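Local coordinates for protein EvdO1 (Micromonospora carbonacea, PDB 4XBZ) that probably catalyses an oxidative cyclization in orthosomycin biosynthesis, as a metal- and 2-oxoglutarate-dependent oxygenase of the phytanoyl-CoA dioxygenase family with a double-stranded beta-helix, at residues V111-R116 and I321-F326; P117-A122 and R286-M291; P187-N192 and V250-R255; C193-P198 and G245-V250. All blocks are in the same frame, centred on the assembly; numbering follows the deposited sequence.

Contact 1. Residues V111-R116 and I321-F326; sequences VVDKAR and IDTLRF
This is a surface contact in which the side chain of D113, on the short helix 111-114, bonds the backbone of the irregular segment 321-326 that follows helix 275-293. The amide of L324 gives its hydrogen to D113 OD1, N to OD1 3.1 Å, with an angle of 159° at the hydrogen; the donor stands above the carboxylate plane, 63° out of it. A chi1 of -173° swings the carboxylate away from the D113 amide and out to the loop. Aspartate suits the place because it has two acceptors: OD1 takes the L324 amide, and OD2 takes a hydrogen from a water that also bonds T323 OG1. CB of R325 packs 3.3 Å from D113 OD2. T323 folds the loop into an ST turn: its OG1 accepts from R325 N at 3.0 Å. Another water donates to L324 O and accepts, weakly, from D113 N. Beside these polar links V112 and L324 supply the apolar part, their side chains crossing at about a right angle with CG1 of V112 3.6 Å from CD1 of L324. With an alanine at D113, the L324 amide and the bridging water would probably lose their carboxylate acceptor. K114 and R325, although alike in charge, converge on D91, which forms salt bridges with both. Around the contact, A119 of helix 116-121 packs against V112 and L324, F326 rests on helix 275-293, and K114 lies against helix 66-86.

Contact 2. Residues P117-A122 and R286-M291; sequences PIAMLA and RSCIQM
Two helices, 116-121 and 275-293, pack here through small residues and flexible methionines in the helical layer outside the beta-sheet core. Their local axes approach to 8.2 Å and cross at -106°, closer to perpendicular than to parallel. The approach is closest where C288 meets the backbone of A119: its CB lies 3.1 Å from A119 O, and its SG also faces that carbonyl. C288 points toward the other helix, and the sulfur touches both alanine methyls, SG lying 4.1 Å from CB of A119 and 4.0 Å from CB of A122. Alanine fits both positions, since a single methyl fills the space beside the sulfur while the backbones stay near. At the other end of the contact the two methionines cross at about a right angle. CE of M291 touches CG of M120 at 3.7 Å and also reaches CB of A119, brought there by a chain that leaves the backbone with CG between N and the carbonyl carbon (chi1 38°). Unbranched methionine can then bend at chi3 to bring its methyl against both residues. M120 SD in turn lies 3.6 Å from M291 O. Beyond the pair, R292 donates to M120 O. The arrangement is helix-on-helix packing in the layer that flanks the double-stranded beta-helix, with helix 116-121 resting on strand 256-263 of the core through I118, L121 and A122.

Contact 3. Residues P187-N192 and V250-R255; sequences PAPEDN and VGKQRR
Polar contacts between two connecting loops of the double-stranded beta-helix centre on N192 and R254. R254 NH1 donates to N192 OD1 at 3.1 Å, almost perfectly straight at 176°. The oxygen lies in the guanidinium plane, at its edge. The amide plane of N192 stands nearly perpendicular to the guanidinium, and the donor is tilted 35° from the carbonyl plane. Asparagine suits the site because its two ends serve different partners: OD1 takes the arginine, whereas ND2 makes a weak bond to a water. That water also donates to V250 O and accepts from K252 NZ, 3.0 Å away, and thereby ties both loops together. N192 N closes a type I beta turn by bonding P189 O.

Apolar and van der Waals contacts fill in around these bonds. The methyl of A188 lies over one guanidinium face, 3.7 Å above its plane and offset toward the rim. CE of K252 meets CG of P189 at 3.8 Å, and the lysine chain runs past N192 ND2 in the opposite sense. R254 bends at chi2 and chi3, so that its chain passes N192 in the opposite direction and brings NH1 to OD1. A leucine in place of R254 would probably leave N192 OD1 without its donor and the A188 methyl without the flat group beneath it.

The two loops precede strands 194-196 and 256-263 respectively. Backbone bonds tie A188 to M230 and Q253 to K149, and R255 grips D186 through a salt bridge while packing on I80 of helix 66-86.

Contact 4. Residues C193-P198 and G245-V250; sequences CVWCIP and GAPAVV
W195 and P247 cross at about a right angle beside the antiparallel pairing of strands 194-196 and 244-246, neighbours in the four-stranded antiparallel sheet that forms part of the double-stranded beta-helix (jelly roll) holding the metal. CD1 of the tryptophan comes to 4.2 Å from CD of the proline, an oblique approach that is loose van der Waals packing. The indole is directed by a CG anti to the carbonyl carbon (chi1 -63°), and the carbonyl oxygen of G245 sits at its edge, near the ring plane. Proline offers a rigid apolar ring to the indole, and its lack of an amide hydrogen is consistent with its place just past the strand end.

Glycine and tryptophan face each other as a hydrogen-bonded antiparallel pair. W195 N donates to G245 O at 3.0 Å, the C=O pointing almost straight at the donor (173°), and G245 N returns a bond to W195 O at 3.1 Å. With no side chain on G245, the bulk on this face of the pair comes from W195, whose CB lies 3.8 Å from G245 O. A246 adds only a methyl, whose CB rests 3.7 Å from C193 O, and CD of P247 approaches the same oxygen. V194 turns away from strand 244-246.

W195 also meets W220 edge-to-face and packs on W159 of strand 157-160. The chemistry is thus divided: two main-chain bonds set the register, while W195 and P247 add a light apolar contact beside them. H244, a nickel ligand, directly precedes G245, so the paired stretch begins next to the metal site.

The four contacts form two pairs set well apart, with 28 to 30 Å between the centres of one pair and those of the other. Contacts 1 and 2 have centres 10 Å apart and touch through V112, whose CG2 lies 3.6 Å from CB of A122; helices 111-114 and 116-121 follow one another in the chain. Contacts 3 and 4 are also 10 Å apart between centres, share V250, and meet where N192 OD1 lies 3.4 Å from V249 CG2. Contact 4 is the nearer to the nickel held by H160, D162 and H244: the side chain of V194 is about 7 Å from the metal, against about 11 Å for that of R254 in contact 3.

Contact 1. Residues V111-R116 and I321-F326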
loop_
_atom_site.group_PDB
_atom_site.type_symbol
_atom_site.label_atom_id
_atom_site.label_comp_id
_atom_site.label_asym_id
_atom_site.label_seq_id
_atom_site.Cartn_x
_atom_site.Cartn_y
_atom_site.Cartn_z
ATOM N N VAL A 111 -2.017 -16.566 -20.200
ATOM C CA VAL A 111 -3.399 -16.812 -20.588
ATOM C C VAL A 111 -4.052 -15.521 -21.048
ATOM O O VAL A 111 -5.083 -15.550 -21.711
ATOM C CB VAL A 111 -4.214 -17.412 -19.431
ATOM C CG1 VAL A 111 -3.620 -18.749 -18.994
ATOM C CG2 VAL A 111 -4.241 -16.445 -18.269
ATOM N N VAL A 112 -3.458 -14.388 -20.686
ATOM C CA VAL A 112 -3.962 -13.096 -21.136
ATOM C C VAL A 112 -3.685 -12.915 -22.639
ATOM O O VAL A 112 -4.482 -12.336 -23.371
ATOM C CB VAL A 112 -3.331 -11.938 -20.315
ATOM C CG1 VAL A 112 -3.141 -10.686 -21.168
ATOM C CG2 VAL A 112 -4.159 -11.658 -19.059
ATOM N N ASP A 113 -2.558 -13.432 -23.096
ATOM C CA ASP A 113 -2.241 -13.424 -24.521
ATOM C C ASP A 113 -3.084 -14.466 -25.277
ATOM O O ASP A 113 -3.418 -14.283 -26.449
ATOM C CB ASP A 113 -0.749 -13.692 -24.720
ATOM C CG ASP A 113 -0.300 -13.525 -26.163
ATOM O OD1 ASP A 113 -0.710 -12.541 -26.817
ATOM O OD2 ASP A 113 0.483 -14.378 -26.638
ATOM N N LYS A 114 -3.447 -15.548 -24.591
ATOM C CA LYS A 114 -4.015 -16.705 -25.281
ATOM C C LYS A 114 -5.523 -16.607 -25.471
ATOM O O LYS A 114 -6.081 -17.260 -26.333
ATOM C CB LYS A 114 -3.656 -17.998 -24.533
ATOM C CG LYS A 114 -2.176 -18.362 -24.629
ATOM C CD LYS A 114 -1.814 -19.563 -23.755
ATOM C CE LYS A 114 -0.347 -19.961 -23.962
ATOM N NZ LYS A 114 0.617 -18.824 -23.745
ATOM N N ALA A 115 -6.182 -15.772 -24.688
ATOM C CA ALA A 115 -7.636 -15.763 -24.690
ATOM C C ALA A 115 -8.184 -14.367 -24.437
ATOM O O ALA A 115 -7.984 -13.797 -23.366
ATOM C CB ALA A 115 -8.164 -16.734 -23.645
ATOM N N ARG A 116 -8.902 -13.842 -25.422
ATOM C CA ARG A 116 -9.405 -12.478 -25.379
ATOM C C ARG A 116 -10.281 -12.165 -24.148
ATOM O O ARG A 116 -10.189 -11.063 -23.589
ATOM C CB ARG A 116 -10.171 -12.173 -26.679
ATOM C CG ARG A 116 -10.521 -10.693 -26.865
ATOM C CD ARG A 116 -11.243 -10.396 -28.184
ATOM N NE ARG A 116 -11.919 -9.103 -28.116
ATOM C CZ ARG A 116 -11.346 -7.945 -28.422
ATOM N NH1 ARG A 116 -10.089 -7.928 -28.834
ATOM N NH2 ARG A 116 -12.026 -6.804 -28.318
ATOM N N ILE A 321 3.525 -2.742 -29.077
ATOM C CA ILE A 321 3.613 -4.175 -28.853
ATOM C C ILE A 321 2.635 -4.882 -29.790
ATOM O O ILE A 321 1.537 -4.375 -30.063
ATOM C CB ILE A 321 3.323 -4.560 -27.376
ATOM C CG1 ILE A 321 1.922 -4.102 -26.953
ATOM C CG2 ILE A 321 4.395 -3.989 -26.449
ATOM C CD1 ILE A 321 1.493 -4.620 -25.590
ATOM N N ASP A 322 3.058 -6.036 -30.301
ATOM C CA ASP A 322 2.225 -6.843 -31.185
ATOM C C ASP A 322 1.759 -8.107 -30.468
ATOM O O ASP A 322 1.265 -9.036 -31.102
ATOM C CB ASP A 322 2.981 -7.212 -32.475
ATOM C CG ASP A 322 4.322 -7.907 -32.210
ATOM O OD1 ASP A 322 4.553 -8.410 -31.093
ATOM O OD2 ASP A 322 5.160 -7.963 -33.136
ATOM N N THR A 323 1.938 -8.138 -29.150
ATOM C CA THR A 323 1.606 -9.314 -28.351
ATOM C C THR A 323 1.388 -8.960 -26.884
ATOM O O THR A 323 1.803 -7.898 -26.420
ATOM C CB THR A 323 2.707 -10.376 -28.435
ATOM O OG1 THR A 323 2.353 -11.488 -27.605
ATOM C CG2 THR A 323 4.042 -9.805 -27.978
ATOM N N LEU A 324 0.723 -9.850 -26.155
ATOM C CA LEU A 324 0.524 -9.646 -24.729
ATOM C C LEU A 324 1.425 -10.573 -23.929
ATOM O O LEU A 324 1.343 -10.634 -22.714
ATOM C CB LEU A 324 -0.940 -9.865 -24.353
ATOM C CG LEU A 324 -1.935 -8.905 -25.015
ATOM C CD1 LEU A 324 -3.309 -9.048 -24.413
ATOM C CD2 LEU A 324 -1.467 -7.468 -24.884
ATOM N N ARG A 325 2.295 -11.299 -24.613
ATOM C CA ARG A 325 3.122 -12.280 -23.929
ATOM C C ARG A 325 4.588 -11.902 -23.945
ATOM O O ARG A 325 5.198 -11.762 -25.002
ATOM C CB ARG A 325 2.932 -13.656 -24.547
ATOM C CG ARG A 325 3.983 -14.678 -24.152
ATOM C CD ARG A 325 3.914 -15.893 -25.089
ATOM N NE ARG A 325 4.723 -17.013 -24.619
ATOM C CZ ARG A 325 6.026 -17.128 -24.848
ATOM N NH1 ARG A 325 6.664 -16.180 -25.527
ATOM N NH2 ARG A 325 6.694 -18.181 -24.392
ATOM N N PHE A 326 5.141 -11.751 -22.747
ATOM C CA PHE A 326 6.531 -11.375 -22.569
ATOM C C PHE A 326 7.199 -12.309 -21.608
ATOM O O PHE A 326 7.070 -12.163 -20.395
ATOM C CB PHE A 326 6.618 -9.946 -22.082
ATOM C CG PHE A 326 6.165 -8.979 -23.099
ATOM C CD1 PHE A 326 7.063 -8.483 -24.046
ATOM C CD2 PHE A 326 4.832 -8.617 -23.169
ATOM C CE1 PHE A 326 6.642 -7.605 -25.014
ATOM C CE2 PHE A 326 4.400 -7.749 -24.144
ATOM C CZ PHE A 326 5.309 -7.233 -25.069
HETATM O O HOH W 1 0.145 -12.984 -21.299
HETATM O O HOH W 2 0.697 -13.384 -29.444
#

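Contact 2. Residues P117-A122 and R286-M291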
loop_
_atom_site.group_PDB
_atom_site.type_symbol
_atom_site.label_atom_id
_atom_site.label_comp_id
_atom_site.label_asym_id
_atom_site.label_seq_id
_atom_site.Cartn_x
_atom_site.Cartn_y
_atom_site.Cartn_z
ATOM N N PRO A 117 -11.134 -13.119 -23.710
ATOM C CA PRO A 117 -11.899 -12.755 -22.511
ATOM C C PRO A 117 -11.026 -12.551 -21.272
ATOM O O PRO A 117 -11.408 -11.808 -20.363
ATOM C CB PRO A 117 -12.836 -13.950 -22.319
ATOM C CG PRO A 117 -12.982 -14.522 -23.681
ATOM C CD PRO A 117 -11.628 -14.374 -24.308
ATOM N N ILE A 118 -9.870 -13.203 -21.237
ATOM C CA ILE A 118 -8.980 -13.092 -20.088
ATOM C C ILE A 118 -8.128 -11.794 -20.134
ATOM O O ILE A 118 -7.885 -11.165 -19.095
ATOM C CB ILE A 118 -8.094 -14.350 -19.984
ATOM C CG1 ILE A 118 -8.988 -15.583 -19.746
ATOM C CG2 ILE A 118 -7.077 -14.209 -18.873
ATOM C CD1 ILE A 118 -8.213 -16.875 -19.521
ATOM N N ALA A 119 -7.723 -11.372 -21.333
ATOM C CA ALA A 119 -7.073 -10.074 -21.503
ATOM C C ALA A 119 -7.973 -8.933 -21.018
ATOM O O ALA A 119 -7.535 -8.038 -20.297
ATOM C CB ALA A 119 -6.684 -9.858 -22.958
ATOM N N MET A 120 -9.244 -8.977 -21.399
ATOM C CA MET A 120 -10.207 -7.986 -20.938
ATOM C C MET A 120 -10.415 -8.068 -19.419
ATOM O O MET A 120 -10.620 -7.048 -18.746
ATOM C CB MET A 120 -11.540 -8.157 -21.680
ATOM C CG MET A 120 -11.434 -7.913 -23.206
ATOM S SD MET A 120 -12.991 -7.510 -24.052
ATOM C CE MET A 120 -13.945 -9.009 -23.775
ATOM N N LEU A 121 -10.359 -9.286 -18.882
ATOM C CA LEU A 121 -10.409 -9.482 -17.435
ATOM C C LEU A 121 -9.222 -8.752 -16.803
ATOM O O LEU A 121 -9.337 -8.172 -15.722
ATOM C CB LEU A 121 -10.390 -10.976 -17.076
ATOM C CG LEU A 121 -10.309 -11.364 -15.584
ATOM C CD1 LEU A 121 -11.483 -10.797 -14.787
ATOM C CD2 LEU A 121 -10.231 -12.886 -15.417
ATOM N N ALA A 122 -8.093 -8.752 -17.505
ATOM C CA ALA A 122 -6.887 -8.129 -16.995
ATOM C C ALA A 122 -6.996 -6.607 -16.987
ATOM O O ALA A 122 -6.154 -5.938 -16.406
ATOM C CB ALA A 122 -5.661 -8.585 -17.804
ATOM N N ARG A 286 -2.437 -1.093 -20.663
ATOM C CA ARG A 286 -3.208 -0.088 -21.385
ATOM C C ARG A 286 -3.955 -0.736 -22.546
ATOM O O ARG A 286 -5.070 -0.337 -22.877
ATOM C CB ARG A 286 -2.298 1.044 -21.883
ATOM C CG ARG A 286 -1.569 1.768 -20.762
ATOM C CD ARG A 286 -0.646 2.840 -21.284
ATOM N NE ARG A 286 -1.351 4.102 -21.421
ATOM C CZ ARG A 286 -1.556 4.714 -22.577
ATOM N NH1 ARG A 286 -1.091 4.180 -23.700
ATOM N NH2 ARG A 286 -2.218 5.863 -22.609
ATOM N N SER A 287 -3.346 -1.752 -23.148
ATOM C CA SER A 287 -3.999 -2.463 -24.221
ATOM C C SER A 287 -5.223 -3.206 -23.699
ATOM O O SER A 287 -6.272 -3.188 -24.339
ATOM C CB SER A 287 -3.037 -3.427 -24.893
ATOM O OG SER A 287 -3.710 -4.125 -25.922
ATOM N N CYS A 288 -5.104 -3.839 -22.531
ATOM C CA CYS A 288 -6.223 -4.605 -21.986
ATOM C C CYS A 288 -7.353 -3.688 -21.539
ATOM O O CYS A 288 -8.535 -4.014 -21.704
ATOM C CB CYS A 288 -5.777 -5.490 -20.816
ATOM S SG CYS A 288 -4.600 -6.800 -21.243
ATOM N N ILE A 289 -6.990 -2.539 -20.979
ATOM C CA ILE A 289 -7.995 -1.608 -20.503
ATOM C C ILE A 289 -8.802 -1.117 -21.691
ATOM O O ILE A 289 -10.028 -1.019 -21.617
ATOM C CB ILE A 289 -7.378 -0.413 -19.737
ATOM C CG1 ILE A 289 -6.829 -0.875 -18.386
ATOM C CG2 ILE A 289 -8.427 0.662 -19.494
ATOM C CD1 ILE A 289 -6.064 0.177 -17.627
ATOM N N GLN A 290 -8.117 -0.847 -22.796
ATOM C CA GLN A 290 -8.770 -0.293 -23.977
ATOM C C GLN A 290 -9.745 -1.272 -24.645
ATOM O O GLN A 290 -10.878 -0.903 -24.950
ATOM C CB GLN A 290 -7.727 0.171 -24.995
ATOM C CG GLN A 290 -8.222 1.293 -25.896
ATOM C CD GLN A 290 -7.118 1.866 -26.766
ATOM O OE1 GLN A 290 -6.594 1.189 -27.654
ATOM N NE2 GLN A 290 -6.743 3.117 -26.499
ATOM N N MET A 291 -9.329 -2.514 -24.879
ATOM C CA MET A 291 -10.262 -3.441 -25.504
ATOM C C MET A 291 -11.433 -3.776 -24.569
ATOM O O MET A 291 -12.513 -4.130 -25.040
ATOM C CB MET A 291 -9.563 -4.717 -25.977
ATOM C CG MET A 291 -8.474 -5.262 -25.082
ATOM S SD MET A 291 -7.591 -6.616 -25.904
ATOM C CE MET A 291 -8.834 -7.892 -25.829
#

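Contact 3. Residues P187-N192 and V250-R255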
loop_
_atom_site.group_PDB
_atom_site.type_symbol
_atom_site.label_atom_id
_atom_site.label_comp_id
_atom_site.label_asym_id
_atom_site.label_seq_id
_atom_site.Cartn_x
_atom_site.Cartn_y
_atom_site.Cartn_z
ATOM N N PRO A 187 -15.838 -23.167 -7.630
ATOM C CA PRO A 187 -15.913 -22.945 -6.180
ATOM C C PRO A 187 -14.754 -23.626 -5.466
ATOM O O PRO A 187 -14.185 -24.593 -5.982
ATOM C CB PRO A 187 -17.258 -23.565 -5.785
ATOM C CG PRO A 187 -17.544 -24.563 -6.832
ATOM C CD PRO A 187 -16.900 -24.075 -8.110
ATOM N N ALA A 188 -14.372 -23.056 -4.329
ATOM C CA ALA A 188 -13.371 -23.622 -3.440
ATOM C C ALA A 188 -14.003 -23.716 -2.056
ATOM O O ALA A 188 -13.818 -22.818 -1.230
ATOM C CB ALA A 188 -12.107 -22.764 -3.404
ATOM N N PRO A 189 -14.775 -24.797 -1.816
ATOM C CA PRO A 189 -15.425 -25.086 -0.527
ATOM C C PRO A 189 -14.369 -25.324 0.544
ATOM O O PRO A 189 -13.188 -25.439 0.207
ATOM C CB PRO A 189 -16.230 -26.362 -0.811
ATOM C CG PRO A 189 -15.484 -27.029 -1.956
ATOM C CD PRO A 189 -14.965 -25.892 -2.798
ATOM N N GLU A 190 -14.760 -25.407 1.809
ATOM C CA GLU A 190 -13.751 -25.534 2.857
ATOM C C GLU A 190 -13.017 -26.878 2.814
ATOM O O GLU A 190 -11.898 -26.995 3.318
ATOM C CB GLU A 190 -14.365 -25.332 4.236
ATOM C CG GLU A 190 -13.306 -25.209 5.310
ATOM C CD GLU A 190 -13.871 -24.800 6.644
ATOM O OE1 GLU A 190 -14.847 -24.013 6.658
ATOM O OE2 GLU A 190 -13.334 -25.266 7.677
ATOM N N ASP A 191 -13.620 -27.893 2.206
ATOM C CA ASP A 191 -12.917 -29.172 2.118
ATOM C C ASP A 191 -12.015 -29.265 0.875
ATOM O O ASP A 191 -11.394 -30.302 0.649
ATOM C CB ASP A 191 -13.914 -30.350 2.147
ATOM C CG ASP A 191 -14.985 -30.242 1.074
ATOM O OD1 ASP A 191 -15.513 -29.125 0.858
ATOM O OD2 ASP A 191 -15.297 -31.274 0.445
ATOM N N ASN A 192 -11.935 -28.185 0.087
ATOM C CA ASN A 192 -11.050 -28.116 -1.088
ATOM C C ASN A 192 -10.734 -26.665 -1.474
ATOM O O ASN A 192 -11.344 -26.114 -2.389
ATOM C CB ASN A 192 -11.676 -28.850 -2.284
ATOM C CG ASN A 192 -10.659 -29.136 -3.416
ATOM O OD1 ASN A 192 -9.600 -28.506 -3.503
ATOM N ND2 ASN A 192 -10.991 -30.086 -4.280
ATOM N N VAL A 250 -9.486 -34.480 -4.130
ATOM C CA VAL A 250 -10.019 -35.246 -5.278
ATOM C C VAL A 250 -11.363 -34.689 -5.771
ATOM O O VAL A 250 -12.101 -34.083 -5.017
ATOM C CB VAL A 250 -10.219 -36.749 -4.931
ATOM C CG1 VAL A 250 -8.905 -37.400 -4.578
ATOM C CG2 VAL A 250 -11.193 -36.911 -3.773
ATOM N N GLY A 251 -11.669 -34.874 -7.048
ATOM C CA GLY A 251 -13.021 -34.643 -7.537
ATOM C C GLY A 251 -13.423 -33.279 -8.077
ATOM O O GLY A 251 -14.550 -33.115 -8.546
ATOM N N LYS A 252 -12.531 -32.297 -8.013
ATOM C CA LYS A 252 -12.861 -30.958 -8.490
ATOM C C LYS A 252 -11.708 -30.379 -9.283
ATOM O O LYS A 252 -10.558 -30.513 -8.872
ATOM C CB LYS A 252 -13.200 -30.026 -7.330
ATOM C CG LYS A 252 -14.339 -30.488 -6.446
ATOM C CD LYS A 252 -14.575 -29.502 -5.296
ATOM C CE LYS A 252 -15.771 -29.930 -4.452
ATOM N NZ LYS A 252 -15.756 -31.415 -4.276
ATOM N N GLN A 253 -12.001 -29.722 -10.406
ATOM C CA GLN A 253 -10.909 -29.222 -11.237
ATOM C C GLN A 253 -10.311 -27.911 -10.685
ATOM O O GLN A 253 -9.141 -27.594 -10.952
ATOM C CB GLN A 253 -11.355 -29.040 -12.694
ATOM C CG GLN A 253 -10.169 -29.045 -13.671
ATOM C CD GLN A 253 -10.580 -28.865 -15.126
ATOM O OE1 GLN A 253 -11.502 -28.097 -15.436
ATOM N NE2 GLN A 253 -9.897 -29.584 -16.030
ATOM N N ARG A 254 -11.106 -27.173 -9.918
ATOM C CA ARG A 254 -10.615 -26.012 -9.161
ATOM C C ARG A 254 -9.708 -25.097 -9.987
ATOM O O ARG A 254 -8.502 -25.046 -9.778
ATOM C CB ARG A 254 -9.877 -26.486 -7.904
ATOM C CG ARG A 254 -10.774 -27.212 -6.913
ATOM C CD ARG A 254 -10.736 -26.543 -5.563
ATOM N NE ARG A 254 -10.123 -25.233 -5.662
ATOM C CZ ARG A 254 -9.036 -24.854 -4.999
ATOM N NH1 ARG A 254 -8.444 -25.665 -4.142
ATOM N NH2 ARG A 254 -8.553 -23.645 -5.203
ATOM N N ARG A 255 -10.294 -24.395 -10.943
ATOM C CA ARG A 255 -9.522 -23.511 -11.799
ATOM C C ARG A 255 -9.448 -22.100 -11.202
ATOM O O ARG A 255 -10.474 -21.505 -10.847
ATOM C CB ARG A 255 -10.129 -23.465 -13.210
ATOM C CG ARG A 255 -10.349 -24.840 -13.862
ATOM C CD ARG A 255 -11.339 -24.751 -15.015
ATOM N NE ARG A 255 -12.666 -24.307 -14.593
ATOM C CZ ARG A 255 -13.576 -23.785 -15.411
ATOM N NH1 ARG A 255 -13.293 -23.636 -16.703
ATOM N NH2 ARG A 255 -14.759 -23.395 -14.936
HETATM O O HOH W 3 -13.261 -32.229 -2.855
#

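Contact 4. Residues C193-P198 and G245-V250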
loop_
_atom_site.group_PDB
_atom_site.type_symbol
_atom_site.label_atom_id
_atom_site.label_comp_id
_atom_site.label_asym_id
_atom_site.label_seq_id
_atom_site.Cartn_x
_atom_site.Cartn_y
_atom_site.Cartn_z
ATOM N N CYS A 193 -9.774 -26.058 -0.779
ATOM C CA CYS A 193 -9.478 -24.628 -0.921
ATOM C C CYS A 193 -8.067 -24.291 -0.438
ATOM O O CYS A 193 -7.342 -25.170 0.044
ATOM C CB CYS A 193 -10.499 -23.769 -0.153
ATOM S SG CYS A 193 -10.444 -23.889 1.693
ATOM N N VAL A 194 -7.687 -23.017 -0.574
ATOM C CA VAL A 194 -6.395 -22.531 -0.092
ATOM C C VAL A 194 -6.467 -22.182 1.383
ATOM O O VAL A 194 -7.475 -21.642 1.849
ATOM C CB VAL A 194 -5.918 -21.259 -0.849
ATOM C CG1 VAL A 194 -4.488 -20.925 -0.472
ATOM C CG2 VAL A 194 -6.040 -21.442 -2.342
ATOM N N TRP A 195 -5.391 -22.465 2.110
ATOM C CA TRP A 195 -5.288 -22.044 3.502
ATOM C C TRP A 195 -4.076 -21.128 3.654
ATOM O O TRP A 195 -3.098 -21.240 2.924
ATOM C CB TRP A 195 -5.176 -23.246 4.449
ATOM C CG TRP A 195 -6.380 -24.156 4.449
ATOM C CD1 TRP A 195 -6.739 -25.033 3.471
ATOM C CD2 TRP A 195 -7.366 -24.289 5.484
ATOM N NE1 TRP A 195 -7.886 -25.693 3.821
ATOM C CE2 TRP A 195 -8.297 -25.256 5.051
ATOM C CE3 TRP A 195 -7.558 -23.680 6.728
ATOM C CZ2 TRP A 195 -9.401 -25.631 5.816
ATOM C CZ3 TRP A 195 -8.656 -24.050 7.487
ATOM C CH2 TRP A 195 -9.561 -25.023 7.032
ATOM N N CYS A 196 -4.131 -20.211 4.599
ATOM C CA CYS A 196 -2.966 -19.373 4.800
ATOM C C CYS A 196 -2.790 -19.012 6.257
ATOM O O CYS A 196 -3.737 -19.095 7.044
ATOM C CB CYS A 196 -3.072 -18.116 3.950
ATOM S SG CYS A 196 -4.507 -17.161 4.325
ATOM N N ILE A 197 -1.571 -18.623 6.614
ATOM C CA ILE A 197 -1.308 -18.149 7.966
ATOM C C ILE A 197 -1.289 -16.620 8.002
ATOM O O ILE A 197 -0.319 -15.992 7.564
ATOM C CB ILE A 197 0.009 -18.715 8.514
ATOM C CG1 ILE A 197 -0.065 -20.244 8.532
ATOM C CG2 ILE A 197 0.288 -18.146 9.921
ATOM C CD1 ILE A 197 1.240 -20.928 8.788
ATOM N N PRO A 198 -2.373 -16.023 8.513
ATOM C CA PRO A 198 -2.473 -14.559 8.622
ATOM C C PRO A 198 -1.232 -13.950 9.278
ATOM O O PRO A 198 -0.686 -14.549 10.202
ATOM C CB PRO A 198 -3.711 -14.342 9.507
ATOM C CG PRO A 198 -4.490 -15.610 9.410
ATOM C CD PRO A 198 -3.504 -16.717 9.161
ATOM N N GLY A 245 -0.845 -22.920 1.574
ATOM C CA GLY A 245 -0.787 -24.307 1.148
ATOM C C GLY A 245 -2.174 -24.917 1.044
ATOM O O GLY A 245 -3.187 -24.265 1.319
ATOM N N ALA A 246 -2.229 -26.179 0.650
ATOM C CA ALA A 246 -3.517 -26.828 0.436
ATOM C C ALA A 246 -3.388 -28.313 0.709
ATOM O O ALA A 246 -2.304 -28.872 0.537
ATOM C CB ALA A 246 -4.021 -26.568 -0.988
ATOM N N PRO A 247 -4.483 -28.958 1.149
ATOM C CA PRO A 247 -4.447 -30.394 1.439
ATOM C C PRO A 247 -4.564 -31.197 0.154
ATOM O O PRO A 247 -5.049 -30.655 -0.839
ATOM C CB PRO A 247 -5.692 -30.600 2.308
ATOM C CG PRO A 247 -6.689 -29.654 1.676
ATOM C CD PRO A 247 -5.864 -28.438 1.221
ATOM N N ALA A 248 -4.150 -32.461 0.167
ATOM C CA ALA A 248 -4.425 -33.329 -0.973
ATOM C C ALA A 248 -5.946 -33.401 -1.180
ATOM O O ALA A 248 -6.700 -33.438 -0.202
ATOM C CB ALA A 248 -3.826 -34.697 -0.751
ATOM N N VAL A 249 -6.401 -33.364 -2.435
ATOM C CA VAL A 249 -7.841 -33.330 -2.741
ATOM C C VAL A 249 -8.202 -34.133 -4.001
ATOM O O VAL A 249 -7.333 -34.405 -4.840
ATOM C CB VAL A 249 -8.349 -31.882 -2.944
ATOM C CG1 VAL A 249 -8.329 -31.100 -1.623
ATOM C CG2 VAL A 249 -7.546 -31.167 -4.040
ATOM N N VAL A 250 -9.486 -34.480 -4.130
ATOM C CA VAL A 250 -10.019 -35.246 -5.278
ATOM C C VAL A 250 -11.363 -34.689 -5.771
ATOM O O VAL A 250 -12.101 -34.083 -5.017
ATOM C CB VAL A 250 -10.219 -36.749 -4.931
ATOM C CG1 VAL A 250 -8.905 -37.400 -4.578
ATOM C CG2 VAL A 250 -11.193 -36.911 -3.773
#